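Local coordinates for protein probable transcriptional regulator (Pseudomonas aeruginosa PAO1, PDB 2GEN) that is a TetR-family protein that probably binds DNA through a helix-turn-helix domain and acts as a transcriptional regulator, at residues L17-D26 / D100-R111. Sequence-based numbering, arbitrary orientation.
Sequences LACFSEHGVD and DWARFILHSRGR
The packing of L17 against W101, and of L17, F20 and V25 against F104, closed at one end by a salt bridge and at the other by a water, joins the first helix of the TetR-type DNA-binding domain (9-23) to helix 99-114 of the helical body that follows it. Such a joint between DNA-binding domain and body is consistent with coupling of their movements, as in other TetR-family regulators. The segments 17-23 and 100-111 cross at 75°, their axes 10.1 Å apart at closest approach, a separation bridged by side chains. L17 spreads its two methyls over the first turn of 100-111: CD2 lies 3.7 Å from W101 CB, while CD1 sits over the backbone of D100 and against F104 CB. The rings of F20 and F104 are nearly parallel, 12° between planes, but offset enough that little of one ring lies over the other; they touch where F20 CD2 comes to 3.6 Å from F104 CE1. V25 serves two partners with its two methyls. CG1, anti to the backbone N, rests over one face of the R111 guanidinium, toward its rim, whereas CG2 reaches the edge of the F104 ring at CE1 and also packs over a face of F20, again toward the rim. From helix 51-76, L58 touches both F20 and F104. The extended chain of R111 brings NH1 to D26 OD1 at 3.0 Å in a nearly straight bond (163°), close to the guanidinium plane; its NH2 turns to E52. Beyond L17, S21 OG bonds back to L17 O and accepts from a water that also donates to D100 O. The apolar centre is thus flanked by polar links, and R111, paired with both D26 and E52, probably has its charge balanced by them, tying the start of helix 51-76 into the same junction.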
loop_
_atom_site.group_PDB
_atom_site.type_symbol
_atom_site.label_atom_id
_atom_site.label_comp_id
_atom_site.label_asym_id
_atom_site.label_seq_id
_atom_site.Cartn_x
_atom_site.Cartn_y
_atom_site.Cartn_z
ATOM N N LEU A 17 -21.202 5.102 2.238
ATOM C CA LEU A 17 -19.872 5.446 2.709
ATOM C C LEU A 17 -19.894 6.063 4.124
ATOM O O LEU A 17 -19.085 5.687 4.966
ATOM C CB LEU A 17 -19.176 6.380 1.704
ATOM C CG LEU A 17 -17.849 6.986 2.163
ATOM C CD1 LEU A 17 -16.757 5.902 2.386
ATOM C CD2 LEU A 17 -17.401 7.990 1.108
ATOM N N ALA A 18 -20.801 7.005 4.373
ATOM C CA ALA A 18 -20.900 7.643 5.684
ATOM C C ALA A 18 -21.164 6.594 6.780
ATOM O O ALA A 18 -20.520 6.621 7.835
ATOM C CB ALA A 18 -22.009 8.691 5.662
ATOM N N CYS A 19 -22.070 5.653 6.495
ATOM C CA CYS A 19 -22.385 4.562 7.433
ATOM C C CYS A 19 -21.166 3.693 7.681
ATOM O O CYS A 19 -20.808 3.439 8.829
ATOM C CB CYS A 19 -23.544 3.695 6.910
ATOM S SG CYS A 19 -25.146 4.507 6.828
ATOM N N PHE A 20 -20.515 3.254 6.597
ATOM C CA PHE A 20 -19.338 2.393 6.687
ATOM C C PHE A 20 -18.214 3.021 7.504
ATOM O O PHE A 20 -17.531 2.333 8.255
ATOM C CB PHE A 20 -18.790 2.047 5.293
ATOM C CG PHE A 20 -19.672 1.154 4.469
ATOM C CD1 PHE A 20 -20.651 0.356 5.048
ATOM C CD2 PHE A 20 -19.480 1.080 3.094
ATOM C CE1 PHE A 20 -21.451 -0.475 4.267
ATOM C CE2 PHE A 20 -20.251 0.260 2.295
ATOM C CZ PHE A 20 -21.259 -0.545 2.888
ATOM N N SER A 21 -18.026 4.329 7.336
ATOM C CA SER A 21 -16.941 5.068 7.985
ATOM C C SER A 21 -17.197 5.219 9.476
ATOM O O SER A 21 -16.283 5.088 10.270
ATOM C CB SER A 21 -16.772 6.451 7.345
ATOM O OG SER A 21 -16.544 6.305 5.955
ATOM N N GLU A 22 -18.458 5.463 9.820
ATOM C CA GLU A 22 -18.886 5.683 11.203
ATOM C C GLU A 22 -18.968 4.378 11.999
ATOM O O GLU A 22 -18.487 4.299 13.138
ATOM C CB GLU A 22 -20.237 6.388 11.191
ATOM C CG GLU A 22 -20.787 6.773 12.569
ATOM C CD GLU A 22 -21.854 7.870 12.487
ATOM O OE1 GLU A 22 -22.142 8.359 11.363
ATOM O OE2 GLU A 22 -22.394 8.248 13.555
ATOM N N HIS A 23 -19.568 3.352 11.398
ATOM C CA HIS A 23 -19.887 2.127 12.124
ATOM C C HIS A 23 -19.019 0.932 11.739
ATOM O O HIS A 23 -18.995 -0.083 12.450
ATOM C CB HIS A 23 -21.381 1.793 11.950
ATOM C CG HIS A 23 -22.290 2.917 12.342
ATOM N ND1 HIS A 23 -22.375 3.390 13.637
ATOM C CD2 HIS A 23 -23.141 3.674 11.609
ATOM C CE1 HIS A 23 -23.234 4.393 13.682
ATOM N NE2 HIS A 23 -23.715 4.584 12.465
ATOM N N GLY A 24 -18.283 1.060 10.634
ATOM C CA GLY A 24 -17.559 -0.068 10.081
ATOM C C GLY A 24 -18.469 -0.806 9.125
ATOM O O GLY A 24 -19.692 -0.697 9.213
ATOM N N VAL A 25 -17.875 -1.556 8.206
ATOM C CA VAL A 25 -18.631 -2.234 7.160
ATOM C C VAL A 25 -19.540 -3.325 7.725
ATOM O O VAL A 25 -20.746 -3.354 7.438
ATOM C CB VAL A 25 -17.692 -2.791 6.069
ATOM C CG1 VAL A 25 -18.416 -3.805 5.170
ATOM C CG2 VAL A 25 -17.131 -1.619 5.236
ATOM N N ASP A 26 -18.953 -4.218 8.525
ATOM C CA ASP A 26 -19.683 -5.372 9.040
ATOM C C ASP A 26 -20.850 -4.947 9.935
ATOM O O ASP A 26 -21.952 -5.495 9.806
ATOM C CB ASP A 26 -18.717 -6.364 9.710
ATOM C CG ASP A 26 -17.822 -7.098 8.686
ATOM O OD1 ASP A 26 -18.268 -7.347 7.541
ATOM O OD2 ASP A 26 -16.668 -7.439 9.020
ATOM N N ASP A 100 -12.499 9.642 3.606
ATOM C CA ASP A 100 -13.193 8.410 4.005
ATOM C C ASP A 100 -13.317 7.428 2.825
ATOM O O ASP A 100 -13.113 6.212 2.974
ATOM C CB ASP A 100 -14.573 8.704 4.624
ATOM C CG ASP A 100 -14.482 9.295 6.035
ATOM O OD1 ASP A 100 -13.497 9.051 6.771
ATOM O OD2 ASP A 100 -15.444 10.006 6.390
ATOM N N TRP A 101 -13.651 7.950 1.648
ATOM C CA TRP A 101 -13.705 7.114 0.465
ATOM C C TRP A 101 -12.335 6.507 0.159
ATOM O O TRP A 101 -12.235 5.320 -0.172
ATOM C CB TRP A 101 -14.229 7.921 -0.720
ATOM C CG TRP A 101 -14.975 7.138 -1.738
ATOM C CD1 TRP A 101 -15.018 5.774 -1.884
ATOM C CD2 TRP A 101 -15.763 7.684 -2.794
ATOM N NE1 TRP A 101 -15.812 5.448 -2.958
ATOM C CE2 TRP A 101 -16.288 6.596 -3.535
ATOM C CE3 TRP A 101 -16.099 8.997 -3.178
ATOM C CZ2 TRP A 101 -17.132 6.769 -4.629
ATOM C CZ3 TRP A 101 -16.946 9.184 -4.278
ATOM C CH2 TRP A 101 -17.454 8.062 -5.004
ATOM N N ALA A 102 -11.261 7.295 0.285
ATOM C CA ALA A 102 -9.896 6.742 0.056
ATOM C C ALA A 102 -9.601 5.596 1.037
ATOM O O ALA A 102 -9.105 4.528 0.640
ATOM C CB ALA A 102 -8.820 7.845 0.190
ATOM N N ARG A 103 -9.892 5.826 2.321
ATOM C CA ARG A 103 -9.677 4.793 3.340
ATOM C C ARG A 103 -10.430 3.525 2.955
ATOM O O ARG A 103 -9.884 2.419 3.017
ATOM C CB ARG A 103 -10.135 5.308 4.694
ATOM C CG ARG A 103 -9.417 4.674 5.833
ATOM C CD ARG A 103 -9.878 5.329 7.137
ATOM N NE ARG A 103 -9.185 6.598 7.343
ATOM C CZ ARG A 103 -9.728 7.800 7.210
ATOM N NH1 ARG A 103 -10.998 7.922 6.866
ATOM N NH2 ARG A 103 -8.986 8.890 7.415
ATOM N N PHE A 104 -11.680 3.699 2.528
ATOM C CA PHE A 104 -12.542 2.574 2.188
ATOM C C PHE A 104 -11.914 1.785 1.042
ATOM O O PHE A 104 -11.782 0.557 1.123
ATOM C CB PHE A 104 -13.941 3.059 1.797
ATOM C CG PHE A 104 -14.830 1.970 1.273
ATOM C CD1 PHE A 104 -15.528 1.126 2.168
ATOM C CD2 PHE A 104 -14.998 1.787 -0.100
ATOM C CE1 PHE A 104 -16.340 0.107 1.691
ATOM C CE2 PHE A 104 -15.826 0.771 -0.604
ATOM C CZ PHE A 104 -16.509 -0.080 0.322
ATOM N N ILE A 105 -11.486 2.483 -0.012
ATOM C CA ILE A 105 -10.884 1.831 -1.169
ATOM C C ILE A 105 -9.620 1.052 -0.774
ATOM O O ILE A 105 -9.418 -0.056 -1.234
ATOM C CB ILE A 105 -10.523 2.858 -2.294
ATOM C CG1 ILE A 105 -11.796 3.360 -2.975
ATOM C CG2 ILE A 105 -9.592 2.207 -3.355
ATOM C CD1 ILE A 105 -11.534 4.500 -3.916
ATOM N N LEU A 106 -8.784 1.645 0.080
ATOM C CA LEU A 106 -7.514 1.049 0.478
ATOM C C LEU A 106 -7.708 -0.216 1.300
ATOM O O LEU A 106 -6.786 -1.032 1.401
ATOM C CB LEU A 106 -6.642 2.066 1.240
ATOM C CG LEU A 106 -6.056 3.209 0.422
ATOM C CD1 LEU A 106 -5.211 4.080 1.337
ATOM C CD2 LEU A 106 -5.237 2.671 -0.754
ATOM N N HIS A 107 -8.894 -0.400 1.881
ATOM C CA HIS A 107 -9.119 -1.569 2.735
ATOM C C HIS A 107 -10.090 -2.604 2.172
ATOM O O HIS A 107 -10.305 -3.657 2.787
ATOM C CB HIS A 107 -9.508 -1.118 4.137
ATOM C CG HIS A 107 -8.438 -0.314 4.813
ATOM N ND1 HIS A 107 -8.704 0.840 5.522
ATOM C CD2 HIS A 107 -7.094 -0.500 4.883
ATOM C CE1 HIS A 107 -7.572 1.323 6.009
ATOM N NE2 HIS A 107 -6.582 0.529 5.638
ATOM N N SER A 108 -10.637 -2.340 0.985
ATOM C CA SER A 108 -11.771 -3.129 0.490
ATOM C C SER A 108 -11.568 -3.947 -0.795
ATOM O O SER A 108 -12.486 -4.647 -1.226
ATOM C CB SER A 108 -12.996 -2.225 0.315
ATOM O OG SER A 108 -13.341 -1.612 1.545
ATOM N N ARG A 109 -10.403 -3.850 -1.427
ATOM C CA ARG A 109 -10.255 -4.489 -2.741
ATOM C C ARG A 109 -10.472 -6.007 -2.680
ATOM O O ARG A 109 -11.223 -6.551 -3.483
ATOM C CB ARG A 109 -8.903 -4.187 -3.375
ATOM C CG ARG A 109 -8.911 -4.422 -4.864
ATOM C CD ARG A 109 -7.520 -4.427 -5.471
ATOM N NE ARG A 109 -7.582 -4.710 -6.905
ATOM C CZ ARG A 109 -7.688 -5.930 -7.424
ATOM N NH1 ARG A 109 -7.743 -6.997 -6.627
ATOM N NH2 ARG A 109 -7.747 -6.100 -8.739
ATOM N N GLY A 110 -9.816 -6.664 -1.725
ATOM C CA GLY A 110 -9.891 -8.127 -1.566
ATOM C C GLY A 110 -11.321 -8.619 -1.504
ATOM O O GLY A 110 -11.724 -9.562 -2.227
ATOM N N ARG A 111 -12.097 -7.949 -0.658
ATOM C CA ARG A 111 -13.499 -8.258 -0.478
ATOM C C ARG A 111 -14.291 -8.137 -1.786
ATOM O O ARG A 111 -15.064 -9.017 -2.127
ATOM C CB ARG A 111 -14.074 -7.388 0.635
ATOM C CG ARG A 111 -15.515 -7.710 0.981
ATOM C CD ARG A 111 -15.904 -7.148 2.317
ATOM N NE ARG A 111 -17.349 -7.243 2.538
ATOM C CZ ARG A 111 -17.921 -7.157 3.736
ATOM N NH1 ARG A 111 -17.167 -6.991 4.811
ATOM N NH2 ARG A 111 -19.242 -7.244 3.858
HETATM O O HOH W 1 -14.260 5.026 5.212
#